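Local coordinates for RNA 2'-o-ribose methyltransferase (Thermus thermophilus, PDB 1IPA), which probably binds RNA and transfers a methyl group to the 2'-hydroxyl of a ribose, as a deeply knotted member of the TrmH family, at residues Asp242-Asn245 with Val246-Ala250; Glu38-Gln42 with Ala43-Leu47. All blocks are in the same frame, centred on the assembly; numbering follows the deposited sequence.

Contact 1: Asp242-Asn245 with Val246-Ala250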
ATOM      1  N   ASP A 242     -15.544   0.999  19.113  1.00 29.72           N
ATOM      2  CA  ASP A 242     -14.486   0.629  20.031  1.00 33.66           C
ATOM      3  C   ASP A 242     -13.135   0.770  19.339  1.00 33.51           C
ATOM      4  O   ASP A 242     -12.093   0.727  19.985  1.00 33.32           O
ATOM      5  CB  ASP A 242     -14.676  -0.812  20.521  1.00 37.86           C
ATOM      6  CG  ASP A 242     -14.536  -1.832  19.405  1.00 43.68           C
ATOM      7  OD1 ASP A 242     -15.533  -2.095  18.692  1.00 49.20           O
ATOM      8  OD2 ASP A 242     -13.420  -2.365  19.236  1.00 46.67           O
ATOM      9  N   SER A 243     -13.157   0.960  18.025  1.00 32.73           N
ATOM     10  CA  SER A 243     -11.919   1.089  17.278  1.00 32.18           C
ATOM     11  C   SER A 243     -12.133   1.654  15.883  1.00 30.69           C
ATOM     12  O   SER A 243     -13.259   1.891  15.456  1.00 29.51           O
ATOM     13  CB  SER A 243     -11.244  -0.279  17.162  1.00 34.03           C
ATOM     14  OG  SER A 243     -12.066  -1.185  16.442  1.00 34.48           O
ATOM     15  N   LEU A 244     -11.026   1.861  15.181  1.00 30.37           N
ATOM     16  CA  LEU A 244     -11.050   2.387  13.827  1.00 28.82           C
ATOM     17  C   LEU A 244     -10.194   1.514  12.924  1.00 28.49           C
ATOM     18  O   LEU A 244      -9.314   0.790  13.390  1.00 26.52           O
ATOM     19  CB  LEU A 244     -10.491   3.815  13.795  1.00 28.12           C
ATOM     20  CG  LEU A 244     -11.240   4.922  14.541  1.00 28.85           C
ATOM     21  CD1 LEU A 244     -10.346   6.130  14.675  1.00 27.37           C
ATOM     22  CD2 LEU A 244     -12.519   5.279  13.794  1.00 28.89           C
ATOM     23  N   ASN A 245     -10.474   1.586  11.629  1.00 28.26           N
ATOM     24  CA  ASN A 245      -9.715   0.864  10.630  1.00 28.03           C
ATOM     25  C   ASN A 245      -8.289   1.387  10.812  1.00 25.92           C
ATOM     26  O   ASN A 245      -8.108   2.548  11.166  1.00 21.01           O
ATOM     27  CB  ASN A 245     -10.246   1.228   9.237  1.00 33.47           C
ATOM     28  CG  ASN A 245      -9.568   0.454   8.127  1.00 37.75           C
ATOM     29  OD1 ASN A 245      -8.373   0.608   7.875  1.00 40.11           O
ATOM     30  ND2 ASN A 245     -10.337  -0.391   7.450  1.00 43.74           N
ATOM     31  N   VAL A 246      -7.288   0.538  10.581  1.00 25.71           N
ATOM     32  CA  VAL A 246      -5.893   0.950  10.744  1.00 24.80           C
ATOM     33  C   VAL A 246      -5.497   2.072   9.776  1.00 24.07           C
ATOM     34  O   VAL A 246      -4.668   2.915  10.103  1.00 24.08           O
ATOM     35  CB  VAL A 246      -4.922  -0.246  10.560  1.00 24.91           C
ATOM     36  CG1 VAL A 246      -5.075  -1.234  11.695  1.00 25.08           C
ATOM     37  CG2 VAL A 246      -5.205  -0.939   9.254  1.00 26.98           C
ATOM     38  N   SER A 247      -6.094   2.096   8.591  1.00 22.70           N
ATOM     39  CA  SER A 247      -5.762   3.132   7.628  1.00 22.38           C
ATOM     40  C   SER A 247      -6.247   4.490   8.131  1.00 22.22           C
ATOM     41  O   SER A 247      -5.621   5.514   7.860  1.00 22.01           O
ATOM     42  CB  SER A 247      -6.370   2.815   6.258  1.00 24.85           C
ATOM     43  OG  SER A 247      -7.770   3.020   6.247  1.00 28.72           O
ATOM     44  N   VAL A 248      -7.356   4.498   8.867  1.00 19.69           N
ATOM     45  CA  VAL A 248      -7.874   5.739   9.422  1.00 21.12           C
ATOM     46  C   VAL A 248      -6.978   6.200  10.578  1.00 22.12           C
ATOM     47  O   VAL A 248      -6.656   7.388  10.682  1.00 24.42           O
ATOM     48  CB  VAL A 248      -9.339   5.585   9.930  1.00 21.75           C
ATOM     49  CG1 VAL A 248      -9.796   6.870  10.599  1.00 19.34           C
ATOM     50  CG2 VAL A 248     -10.270   5.253   8.760  1.00 21.60           C
ATOM     51  N   SER A 249      -6.571   5.272  11.440  1.00 20.35           N
ATOM     52  CA  SER A 249      -5.695   5.620  12.566  1.00 23.07           C
ATOM     53  C   SER A 249      -4.337   6.144  12.074  1.00 22.67           C
ATOM     54  O   SER A 249      -3.787   7.100  12.635  1.00 22.03           O
ATOM     55  CB  SER A 249      -5.449   4.410  13.483  1.00 22.21           C
ATOM     56  OG  SER A 249      -6.588   4.099  14.252  1.00 20.87           O
ATOM     57  N   ALA A 250      -3.813   5.514  11.026  1.00 20.47           N
ATOM     58  CA  ALA A 250      -2.529   5.903  10.471  1.00 20.06           C
ATOM     59  C   ALA A 250      -2.604   7.308   9.903  1.00 20.20           C
ATOM     60  O   ALA A 250      -1.644   8.059  10.001  1.00 19.66           O
ATOM     61  CB  ALA A 250      -2.093   4.915   9.394  1.00 20.90           C
TER
HETATM   62  O   HOH W   1      -6.524   1.430  14.064  1.00 34.54           O
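Asn245 turns its side-chain amide over the start of the helix, and OD1 accepts two donors from Ser247. The backbone N of Ser247 comes in at 2.8 Å from Asn245 OD1, lying in the amide plane on a lone pair, with a nearly straight N-H...O angle of 161°. The hydroxyl of the same serine takes a different approach: Ser247 OG donates to Asn245 OD1 over 3.0 Å from well above the carbonyl plane. With CG anti to the backbone N (chi1 -176°), the Asn245 amide stands beside its own carbonyl carbon, which brings OD1 to the Ser247 N-H in the first turn. Apolar contact here is light: Asn245 CB rests 4.1 Å from Val248 CG2, while Leu244 CD1 meets Val248 CG1 at 4.2 Å, these two side chains crossing at about a right angle. A water ties Leu244 O, to which it donates, to Ser249 OG. Were an alanine here instead, the Ser247 N-H would probably lose its acceptor and the Ser247 hydroxyl would be set free to turn. From the inner side, Val246 and Ser247 lean on Val133 of helix 127-140. The main chain completes the turn with a bond from Ser249 N to Asn245 O (3.1 Å). This is a classic asparagine N-cap, here opening helix 246-261 of the SpoU methylase domain.

Contact 2: Glu38-Gln42 with Ala43-Leu47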
ATOM      1  N   GLU A  38      -0.715   4.493 -14.758  1.00 27.16           N
ATOM      2  CA  GLU A  38       0.138   5.657 -14.962  1.00 28.58           C
ATOM      3  C   GLU A  38       1.213   5.779 -13.894  1.00 28.52           C
ATOM      4  O   GLU A  38       2.386   5.974 -14.211  1.00 27.75           O
ATOM      5  CB  GLU A  38      -0.684   6.935 -14.986  1.00 31.18           C
ATOM      6  CG  GLU A  38       0.134   8.134 -15.391  1.00 39.06           C
ATOM      7  CD  GLU A  38      -0.675   9.398 -15.380  1.00 44.24           C
ATOM      8  OE1 GLU A  38      -1.209   9.729 -14.301  1.00 47.21           O
ATOM      9  OE2 GLU A  38      -0.779  10.053 -16.446  1.00 45.65           O
ATOM     10  N   ARG A  39       0.817   5.667 -12.630  1.00 30.14           N
ATOM     11  CA  ARG A  39       1.779   5.753 -11.536  1.00 31.45           C
ATOM     12  C   ARG A  39       2.848   4.677 -11.691  1.00 31.20           C
ATOM     13  O   ARG A  39       4.004   4.888 -11.335  1.00 32.81           O
ATOM     14  CB  ARG A  39       1.081   5.587 -10.191  1.00 32.20           C
ATOM     15  CG  ARG A  39       0.084   6.681  -9.873  1.00 38.34           C
ATOM     16  CD  ARG A  39      -0.806   6.283  -8.692  1.00 43.72           C
ATOM     17  NE  ARG A  39      -1.854   7.267  -8.428  1.00 47.78           N
ATOM     18  CZ  ARG A  39      -1.629   8.471  -7.915  1.00 49.98           C
ATOM     19  NH1 ARG A  39      -0.392   8.837  -7.608  1.00 51.50           N
ATOM     20  NH2 ARG A  39      -2.638   9.312  -7.718  1.00 51.06           N
ATOM     21  N   ALA A  40       2.464   3.526 -12.233  1.00 31.91           N
ATOM     22  CA  ALA A  40       3.413   2.439 -12.428  1.00 32.26           C
ATOM     23  C   ALA A  40       4.441   2.847 -13.475  1.00 31.41           C
ATOM     24  O   ALA A  40       5.630   2.556 -13.341  1.00 32.54           O
ATOM     25  CB  ALA A  40       2.686   1.167 -12.852  1.00 30.60           C
ATOM     26  N   LEU A  41       3.973   3.527 -14.513  1.00 33.27           N
ATOM     27  CA  LEU A  41       4.852   3.997 -15.579  1.00 34.07           C
ATOM     28  C   LEU A  41       5.790   5.049 -15.009  1.00 35.40           C
ATOM     29  O   LEU A  41       6.985   5.057 -15.304  1.00 36.62           O
ATOM     30  CB  LEU A  41       4.019   4.583 -16.720  1.00 33.79           C
ATOM     31  CG  LEU A  41       3.267   3.508 -17.513  1.00 33.52           C
ATOM     32  CD1 LEU A  41       2.351   4.147 -18.558  1.00 32.08           C
ATOM     33  CD2 LEU A  41       4.289   2.577 -18.169  1.00 31.81           C
ATOM     34  N   GLN A  42       5.239   5.929 -14.181  1.00 36.54           N
ATOM     35  CA  GLN A  42       6.018   6.972 -13.535  1.00 38.47           C
ATOM     36  C   GLN A  42       7.073   6.402 -12.586  1.00 37.89           C
ATOM     37  O   GLN A  42       8.049   7.076 -12.263  1.00 37.32           O
ATOM     38  CB  GLN A  42       5.089   7.919 -12.768  1.00 41.18           C
ATOM     39  CG  GLN A  42       4.368   8.907 -13.670  1.00 47.17           C
ATOM     40  CD  GLN A  42       3.297   9.695 -12.946  1.00 51.84           C
ATOM     41  OE1 GLN A  42       3.525  10.226 -11.854  1.00 55.33           O
ATOM     42  NE2 GLN A  42       2.117   9.787 -13.557  1.00 54.16           N
ATOM     43  N   ALA A  43       6.883   5.160 -12.148  1.00 36.72           N
ATOM     44  CA  ALA A  43       7.829   4.525 -11.230  1.00 37.29           C
ATOM     45  C   ALA A  43       8.876   3.673 -11.938  1.00 36.46           C
ATOM     46  O   ALA A  43       9.751   3.103 -11.294  1.00 37.92           O
ATOM     47  CB  ALA A  43       7.077   3.671 -10.201  1.00 36.32           C
ATOM     48  N   GLY A  44       8.777   3.577 -13.257  1.00 36.65           N
ATOM     49  CA  GLY A  44       9.741   2.798 -14.013  1.00 38.03           C
ATOM     50  C   GLY A  44       9.333   1.367 -14.324  1.00 38.45           C
ATOM     51  O   GLY A  44      10.120   0.601 -14.885  1.00 38.82           O
ATOM     52  N   ILE A  45       8.109   0.998 -13.961  1.00 36.94           N
ATOM     53  CA  ILE A  45       7.612  -0.349 -14.223  1.00 36.02           C
ATOM     54  C   ILE A  45       7.356  -0.553 -15.715  1.00 36.24           C
ATOM     55  O   ILE A  45       6.660   0.244 -16.353  1.00 36.07           O
ATOM     56  CB  ILE A  45       6.310  -0.605 -13.428  1.00 36.09           C
ATOM     57  CG1 ILE A  45       6.636  -0.655 -11.937  1.00 36.20           C
ATOM     58  CG2 ILE A  45       5.658  -1.896 -13.864  1.00 31.41           C
ATOM     59  CD1 ILE A  45       5.428  -0.758 -11.064  1.00 38.26           C
ATOM     60  N   GLU A  46       7.920  -1.620 -16.269  1.00 35.83           N
ATOM     61  CA  GLU A  46       7.747  -1.916 -17.686  1.00 36.20           C
ATOM     62  C   GLU A  46       6.454  -2.688 -17.917  1.00 36.41           C
ATOM     63  O   GLU A  46       6.111  -3.603 -17.158  1.00 35.21           O
ATOM     64  CB  GLU A  46       8.920  -2.745 -18.214  1.00 38.25           C
ATOM     65  CG  GLU A  46      10.289  -2.285 -17.719  1.00 44.02           C
ATOM     66  CD  GLU A  46      11.432  -3.053 -18.361  1.00 46.68           C
ATOM     67  OE1 GLU A  46      11.726  -2.794 -19.547  1.00 48.90           O
ATOM     68  OE2 GLU A  46      12.027  -3.923 -17.684  1.00 47.96           O
ATOM     69  N   LEU A  47       5.739  -2.304 -18.969  1.00 35.22           N
ATOM     70  CA  LEU A  47       4.487  -2.944 -19.339  1.00 36.88           C
ATOM     71  C   LEU A  47       4.727  -3.825 -20.561  1.00 37.97           C
ATOM     72  O   LEU A  47       5.607  -3.537 -21.365  1.00 40.43           O
ATOM     73  CB  LEU A  47       3.447  -1.868 -19.673  1.00 35.42           C
ATOM     74  CG  LEU A  47       2.465  -1.403 -18.589  1.00 36.08           C
ATOM     75  CD1 LEU A  47       3.071  -1.491 -17.191  1.00 29.69           C
ATOM     76  CD2 LEU A  47       2.018   0.007 -18.925  1.00 32.61           C
TER
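Arg39 takes part through its backbone: Arg39 O receives a weak, bent bond from Ala43 N at 3.0 Å, and Ala43 CB lies near the same oxygen. Its guanidinium leads away from the turn. Ala40 carries the heart of the contact. Ala40 O takes Ile45 N at 3.0 Å, the donor tilted 25° from the carbonyl plane, and also a weak second bond from Ala43 N. On its side chain, Ala40 CB touches the end of Ile45, with CD1 3.8 Å away. The isoleucine reaches it because CG1 stands beside its own backbone N (chi1 -68°) and the chain then runs out extended to CD1. Phe167 packs against Ala40, Ala43 and Ile45; from strand 28-32, Ile31 touches Ala40 and Phe29 touches Ile45. Leu41 works on another side of the helix end. Leu41 O receives Gly44 N at 3.1 Å, the donor standing well above the carbonyl plane, and Leu41 CD2 meets Leu47 CD2 at 3.5 Å, the two side chains crossing at roughly a right angle. Leu47 in turn lies on Ala98 and Ala100 of strand 96-101. At Gly44 phi is +95°, where a CB would jam against the preceding carbonyl oxygen. Positive phi together with the two bonds from Gly44 N and Ile45 N back into the last turn makes this a Schellman motif, closing helix 34-42 and sending the chain into strand 47-53 of the probable substrate-binding domain.

How the contacts relate
From the N terminus, contact 2 comes first: residues 38-47 join the end of helix 34-42 to strand 47-53, a central strand of the five-stranded mixed sheet, and Phe167 from the methylase part lies on this turn. Contact 1 follows some two hundred residues later, where the loop after strand 231-233, at an edge of the six-stranded parallel sheet, enters the C-terminal helix 246-261, which packs on helix 127-140. Each closes a short turn of its own, in series, neither nesting nor crossing. One finishes a helix and the other starts one. Contacts 1 and 2 lie on opposite sides of the chain's centre, with their nearest atoms about 16 Å apart.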